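Local coordinates for prophenoloxidase b (Marsupenaeus japonicus, PDB 3WKY), which probably serves as the inactive precursor of a hemolymph phenoloxidase that oxidises phenols at a type 3 copper centre, at residues A[489-494]-A[536-541]; A[591-596]-A[633-638]. One frame throughout, in Å; residues are numbered along the deposited sequence.

Both contacts lie in the Ig-like region, whose strands form two sheets, and each ties a loop to one of them. Interaction 1 is partly buried, at the end of the three-stranded sheet: backbone hydrogen bonds and one asparagine amide fix the loop leading into strand 541-548. Interaction 2 is fully buried and has no hydrogen bond between its segments; a cis-proline turn packs on strand 588-598 of the larger sheet through aromatic, sulfur and aliphatic groups. The two meet across the layers, where Ile489 CD1 of residues 489-494 lies 4.0 Å from Val594 CG1 of residues 591-596. Polar bonds thus dominate at the sheet's end, with some aliphatic packing, while nonpolar groups carry the buried contact.

Interaction 1: residues A[489-494]-A[536-541]; sequences ITVNNP and DPIAPG
Asn493, the last residue of strand 485-493, and Gly541, the first of strand 541-548, form an antiparallel hydrogen-bonded pair. Asn493 N donates to Gly541 O at 2.9 Å, and Gly541 N returns a bond to Asn493 O at 2.8 Å. Before this pair, residues 538-540 curl round the side chain of Asn493, with Pro540 CA 4.9 Å from Asn493 CA. Gly541 accepts a backbone conformation in which a CB would collide with the preceding carbonyl oxygen.

The side chain of Asn493 points into this bend. With CG anti to the backbone N (chi1 175°), its amide passes along Ala539 and Pro540, and ND2 donates to Ile538 O at 3.0 Å. The bond is bent, 141° at the hydrogen; the acceptor lies nearly in the plane of the amide, yet ND2 stands above the plane of the Ile538 carbonyl. Outside the segments, ND2 also bonds Asp497 O and OD1 bonds Thr495 OG1, which together fix the rotation of the group. Alongside these polar bonds, Ile538 CG2 lies 4.0 Å from Asn493 CB and 4.3 Å from Val491 CG2, and Met501 of strand 501-509 touches both Ile538 and Val491. Branched aliphatics suit this side, which faces the other sheet.

Replacing Asn493 with an alanine is likely to leave the Ile538 carbonyl without this donor, Asp497 O and Thr495 OG1 without their mates, and the bend before Gly541 freer to move. One buried amide, offering N-H groups and a carbonyl oxygen, thus bonds both the loop from strand 528-534 and the chain after strand 485-493.

Interaction 2: residues A[591-596]-A[633-638]; sequences HFFVMA and GYPLER
Leu636 N donates to Gly633 O at 2.9 Å, closing a tight turn that carries Tyr634, Pro635 and Leu636 onto Phe593 and Met595 of the strand. A cis peptide bond joins Tyr634 to Pro635 inside this hydrogen-bonded reversal, which makes it a type VIa beta turn. The cis link also folds proline against tyrosine: Pro635 CB sits 3.7 Å above one face of the Tyr634 ring, toward its rim.

Across the contact, Leu636 lies over one face of the Phe593 ring. Its CD1 methyl is 3.8 Å from the ring centroid and only 14° off the normal, a CH-pi contact, while CD2 comes near CE2. The first torsion of Phe593 is extended (chi1 168°) and swings the ring off the strand toward the turn. Next to the leucine methyls, Pro635 CG approaches Phe593 CZ obliquely at 4.1 Å and also lies 3.7 Å from Met595 SD.

Met595 is fully extended, all three torsions near 180°, and its unbranched thioether slides past the proline to the tyrosine. There SD stands 5.0 Å from the Tyr634 centroid, an oblique Met-aromatic contact, and CE comes within 3.5 Å of Tyr634 OH. That hydroxyl is hydrogen-bonded to Gln418 O, so the buried phenol is satisfied, while its ring packs against Met595 and Pro635.

Strand 588-598 runs between strands 501-509 and 655-664, and Met655 of the latter touches both Phe593 and Met595. Trp630 stacks on Tyr634, and Tyr414 meets it edge-to-face. Helix 645-650 flanks the contact, with Val649 against Phe593 and Phe648 against Leu636, and Trp527 also touches Leu636; just after the turn, Glu637 forms a salt bridge with Lys408 of helix 391-409.

Interaction 1: residues A[489-494]-A[536-541]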
loop_
_atom_site.group_PDB
_atom_site.type_symbol
_atom_site.label_atom_id
_atom_site.label_comp_id
_atom_site.label_asym_id
_atom_site.label_seq_id
_atom_site.Cartn_x
_atom_site.Cartn_y
_atom_site.Cartn_z
ATOM N N ILE A 489 -53.947 8.155 -23.459
ATOM C CA ILE A 489 -53.621 9.541 -23.214
ATOM C C ILE A 489 -54.808 10.382 -23.677
ATOM O O ILE A 489 -55.257 10.248 -24.815
ATOM C CB ILE A 489 -52.384 9.983 -24.013
ATOM C CG1 ILE A 489 -51.212 9.008 -23.794
ATOM C CG2 ILE A 489 -51.987 11.410 -23.636
ATOM C CD1 ILE A 489 -50.852 8.789 -22.328
ATOM N N THR A 490 -55.314 11.230 -22.791
ATOM C CA THR A 490 -56.370 12.171 -23.160
ATOM C C THR A 490 -55.713 13.510 -23.463
ATOM O O THR A 490 -54.987 14.053 -22.619
ATOM C CB THR A 490 -57.376 12.340 -22.016
ATOM O OG1 THR A 490 -57.925 11.057 -21.668
ATOM C CG2 THR A 490 -58.522 13.276 -22.431
ATOM N N VAL A 491 -55.944 14.040 -24.664
ATOM C CA VAL A 491 -55.361 15.324 -25.038
ATOM C C VAL A 491 -56.432 16.310 -25.508
ATOM O O VAL A 491 -57.560 15.919 -25.807
ATOM C CB VAL A 491 -54.301 15.183 -26.134
ATOM C CG1 VAL A 491 -53.234 14.163 -25.726
ATOM C CG2 VAL A 491 -54.935 14.776 -27.452
ATOM N N ASN A 492 -56.068 17.585 -25.565
ATOM C CA ASN A 492 -56.937 18.590 -26.165
ATOM C C ASN A 492 -56.210 19.392 -27.222
ATOM O O ASN A 492 -55.092 19.868 -26.999
ATOM C CB ASN A 492 -57.512 19.545 -25.116
ATOM C CG ASN A 492 -58.570 20.476 -25.704
ATOM O OD1 ASN A 492 -59.570 20.008 -26.249
ATOM N ND2 ASN A 492 -58.351 21.790 -25.606
ATOM N N ASN A 493 -56.843 19.530 -28.383
ATOM C CA ASN A 493 -56.369 20.438 -29.409
ATOM C C ASN A 493 -57.258 21.669 -29.334
ATOM O O ASN A 493 -58.419 21.618 -29.744
ATOM C CB ASN A 493 -56.482 19.780 -30.783
ATOM C CG ASN A 493 -56.122 20.715 -31.921
ATOM O OD1 ASN A 493 -55.769 21.877 -31.714
ATOM N ND2 ASN A 493 -56.198 20.200 -33.143
ATOM N N PRO A 494 -56.722 22.769 -28.787
ATOM C CA PRO A 494 -57.506 23.996 -28.612
ATOM C C PRO A 494 -57.478 24.882 -29.848
ATOM O O PRO A 494 -58.095 25.943 -29.837
ATOM C CB PRO A 494 -56.788 24.699 -27.462
ATOM C CG PRO A 494 -55.336 24.296 -27.648
ATOM C CD PRO A 494 -55.396 22.857 -28.136
ATOM N N ASP A 536 -52.142 9.852 -35.423
ATOM C CA ASP A 536 -52.962 10.409 -36.489
ATOM C C ASP A 536 -53.166 11.882 -36.154
ATOM O O ASP A 536 -53.086 12.264 -34.984
ATOM C CB ASP A 536 -54.320 9.704 -36.547
ATOM C CG ASP A 536 -54.202 8.230 -36.889
ATOM O OD1 ASP A 536 -53.342 7.881 -37.728
ATOM O OD2 ASP A 536 -54.970 7.425 -36.321
ATOM N N PRO A 537 -53.416 12.719 -37.173
ATOM C CA PRO A 537 -53.769 14.123 -36.920
ATOM C C PRO A 537 -54.889 14.240 -35.883
ATOM O O PRO A 537 -55.827 13.439 -35.899
ATOM C CB PRO A 537 -54.265 14.603 -38.285
ATOM C CG PRO A 537 -53.504 13.766 -39.261
ATOM C CD PRO A 537 -53.360 12.412 -38.615
ATOM N N ILE A 538 -54.770 15.209 -34.980
ATOM C CA ILE A 538 -55.741 15.396 -33.912
ATOM C C ILE A 538 -56.721 16.498 -34.323
ATOM O O ILE A 538 -56.304 17.618 -34.619
ATOM C CB ILE A 538 -55.037 15.819 -32.591
ATOM C CG1 ILE A 538 -53.920 14.831 -32.229
ATOM C CG2 ILE A 538 -56.026 15.910 -31.443
ATOM C CD1 ILE A 538 -54.427 13.468 -31.845
ATOM N N ALA A 539 -58.007 16.169 -34.359
ATOM C CA ALA A 539 -59.042 17.152 -34.684
ATOM C C ALA A 539 -59.148 18.171 -33.564
ATOM O O ALA A 539 -58.849 17.855 -32.406
ATOM C CB ALA A 539 -60.384 16.459 -34.877
ATOM N N PRO A 540 -59.596 19.394 -33.894
ATOM C CA PRO A 540 -59.907 20.356 -32.835
ATOM C C PRO A 540 -60.778 19.694 -31.778
ATOM O O PRO A 540 -61.672 18.919 -32.124
ATOM C CB PRO A 540 -60.687 21.440 -33.581
ATOM C CG PRO A 540 -60.059 21.436 -34.945
ATOM C CD PRO A 540 -59.751 19.980 -35.239
ATOM N N GLY A 541 -60.489 19.958 -30.507
ATOM C CA GLY A 541 -61.197 19.310 -29.420
ATOM C C GLY A 541 -60.424 18.188 -28.740
ATOM O O GLY A 541 -59.215 18.017 -28.935
#

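Interaction 2: residues A[591-596]-A[633-638]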
loop_
_atom_site.group_PDB
_atom_site.type_symbol
_atom_site.label_atom_id
_atom_site.label_comp_id
_atom_site.label_asym_id
_atom_site.label_seq_id
_atom_site.Cartn_x
_atom_site.Cartn_y
_atom_site.Cartn_z
ATOM N N HIS A 591 -42.267 6.862 -12.194
ATOM C CA HIS A 591 -42.775 7.979 -12.977
ATOM C C HIS A 591 -43.089 7.491 -14.385
ATOM O O HIS A 591 -42.336 6.702 -14.954
ATOM C CB HIS A 591 -41.729 9.084 -13.101
ATOM C CG HIS A 591 -41.404 9.785 -11.818
ATOM N ND1 HIS A 591 -42.350 10.454 -11.070
ATOM C CD2 HIS A 591 -40.222 9.966 -11.180
ATOM C CE1 HIS A 591 -41.770 10.992 -10.012
ATOM N NE2 HIS A 591 -40.478 10.713 -10.056
ATOM N N PHE A 592 -44.176 8.006 -14.960
ATOM C CA PHE A 592 -44.590 7.683 -16.326
ATOM C C PHE A 592 -44.793 9.051 -16.980
ATOM O O PHE A 592 -45.860 9.664 -16.874
ATOM C CB PHE A 592 -45.888 6.867 -16.253
ATOM C CG PHE A 592 -46.330 6.225 -17.552
ATOM C CD1 PHE A 592 -47.185 6.904 -18.423
ATOM C CD2 PHE A 592 -45.998 4.905 -17.843
ATOM C CE1 PHE A 592 -47.638 6.300 -19.602
ATOM C CE2 PHE A 592 -46.448 4.293 -19.013
ATOM C CZ PHE A 592 -47.275 4.996 -19.891
ATOM N N PHE A 593 -43.739 9.553 -17.614
ATOM C CA PHE A 593 -43.723 10.902 -18.182
ATOM C C PHE A 593 -44.320 10.875 -19.584
ATOM O O PHE A 593 -43.965 10.012 -20.394
ATOM C CB PHE A 593 -42.268 11.405 -18.244
ATOM C CG PHE A 593 -42.061 12.677 -19.069
ATOM C CD1 PHE A 593 -41.901 12.619 -20.459
ATOM C CD2 PHE A 593 -41.948 13.905 -18.445
ATOM C CE1 PHE A 593 -41.680 13.770 -21.207
ATOM C CE2 PHE A 593 -41.728 15.070 -19.182
ATOM C CZ PHE A 593 -41.587 15.000 -20.568
ATOM N N VAL A 594 -45.213 11.822 -19.876
ATOM C CA VAL A 594 -45.860 11.895 -21.188
ATOM C C VAL A 594 -45.726 13.301 -21.762
ATOM O O VAL A 594 -46.099 14.278 -21.106
ATOM C CB VAL A 594 -47.375 11.558 -21.088
ATOM C CG1 VAL A 594 -48.043 11.635 -22.473
ATOM C CG2 VAL A 594 -47.583 10.194 -20.448
ATOM N N MET A 595 -45.206 13.411 -22.983
ATOM C CA MET A 595 -45.156 14.702 -23.658
ATOM C C MET A 595 -45.763 14.649 -25.060
ATOM O O MET A 595 -45.481 13.737 -25.842
ATOM C CB MET A 595 -43.720 15.216 -23.744
ATOM C CG MET A 595 -43.586 16.581 -24.399
ATOM S SD MET A 595 -41.845 17.067 -24.496
ATOM C CE MET A 595 -41.956 18.763 -25.083
ATOM N N ALA A 596 -46.618 15.621 -25.366
ATOM C CA ALA A 596 -47.154 15.761 -26.721
ATOM C C ALA A 596 -46.358 16.850 -27.428
ATOM O O ALA A 596 -46.350 18.010 -27.003
ATOM C CB ALA A 596 -48.646 16.119 -26.683
ATOM N N GLY A 633 -34.172 10.761 -26.966
ATOM C CA GLY A 633 -34.458 10.875 -25.549
ATOM C C GLY A 633 -34.966 12.248 -25.129
ATOM O O GLY A 633 -35.220 12.473 -23.948
ATOM N N TYR A 634 -35.111 13.156 -26.091
ATOM C CA TYR A 634 -35.635 14.498 -25.836
ATOM C C TYR A 634 -36.994 14.384 -25.163
ATOM O O TYR A 634 -37.786 13.504 -25.510
ATOM C CB TYR A 634 -35.743 15.260 -27.162
ATOM C CG TYR A 634 -36.739 16.415 -27.199
ATOM C CD1 TYR A 634 -38.057 16.206 -27.570
ATOM C CD2 TYR A 634 -36.333 17.719 -26.927
ATOM C CE1 TYR A 634 -38.960 17.262 -27.635
ATOM C CE2 TYR A 634 -37.242 18.787 -26.986
ATOM C CZ TYR A 634 -38.544 18.543 -27.346
ATOM O OH TYR A 634 -39.456 19.597 -27.411
ATOM N N PRO A 635 -37.266 15.255 -24.179
ATOM C CA PRO A 635 -36.412 16.349 -23.708
ATOM C C PRO A 635 -35.622 15.983 -22.445
ATOM O O PRO A 635 -35.028 16.866 -21.824
ATOM C CB PRO A 635 -37.443 17.416 -23.339
ATOM C CG PRO A 635 -38.595 16.618 -22.799
ATOM C CD PRO A 635 -38.595 15.290 -23.537
ATOM N N LEU A 636 -35.601 14.703 -22.090
ATOM C CA LEU A 636 -35.118 14.286 -20.778
ATOM C C LEU A 636 -33.649 13.830 -20.774
ATOM O O LEU A 636 -33.287 12.904 -20.048
ATOM C CB LEU A 636 -36.016 13.180 -20.221
ATOM C CG LEU A 636 -37.486 13.612 -20.078
ATOM C CD1 LEU A 636 -38.323 12.448 -19.575
ATOM C CD2 LEU A 636 -37.593 14.805 -19.139
ATOM N N GLU A 637 -32.818 14.477 -21.587
ATOM C CA GLU A 637 -31.375 14.260 -21.502
ATOM C C GLU A 637 -30.622 15.571 -21.305
ATOM O O GLU A 637 -29.396 15.593 -21.377
ATOM C CB GLU A 637 -30.839 13.495 -22.726
ATOM C CG GLU A 637 -31.672 13.667 -24.007
ATOM C CD GLU A 637 -31.650 15.083 -24.538
ATOM O OE1 GLU A 637 -32.630 15.831 -24.287
ATOM O OE2 GLU A 637 -30.672 15.449 -25.233
ATOM N N ARG A 638 -31.339 16.662 -21.032
ATOM C CA ARG A 638 -30.662 17.926 -20.725
ATOM C C ARG A 638 -30.973 18.432 -19.326
ATOM O O ARG A 638 -32.008 18.111 -18.745
ATOM C CB ARG A 638 -31.018 19.041 -21.730
ATOM C CG ARG A 638 -30.370 18.890 -23.098
ATOM C CD ARG A 638 -30.358 20.198 -23.873
ATOM N NE ARG A 638 -30.213 19.961 -25.310
ATOM C CZ ARG A 638 -30.314 20.907 -26.239
ATOM N NH1 ARG A 638 -30.534 22.173 -25.889
ATOM N NH2 ARG A 638 -30.202 20.584 -27.516
#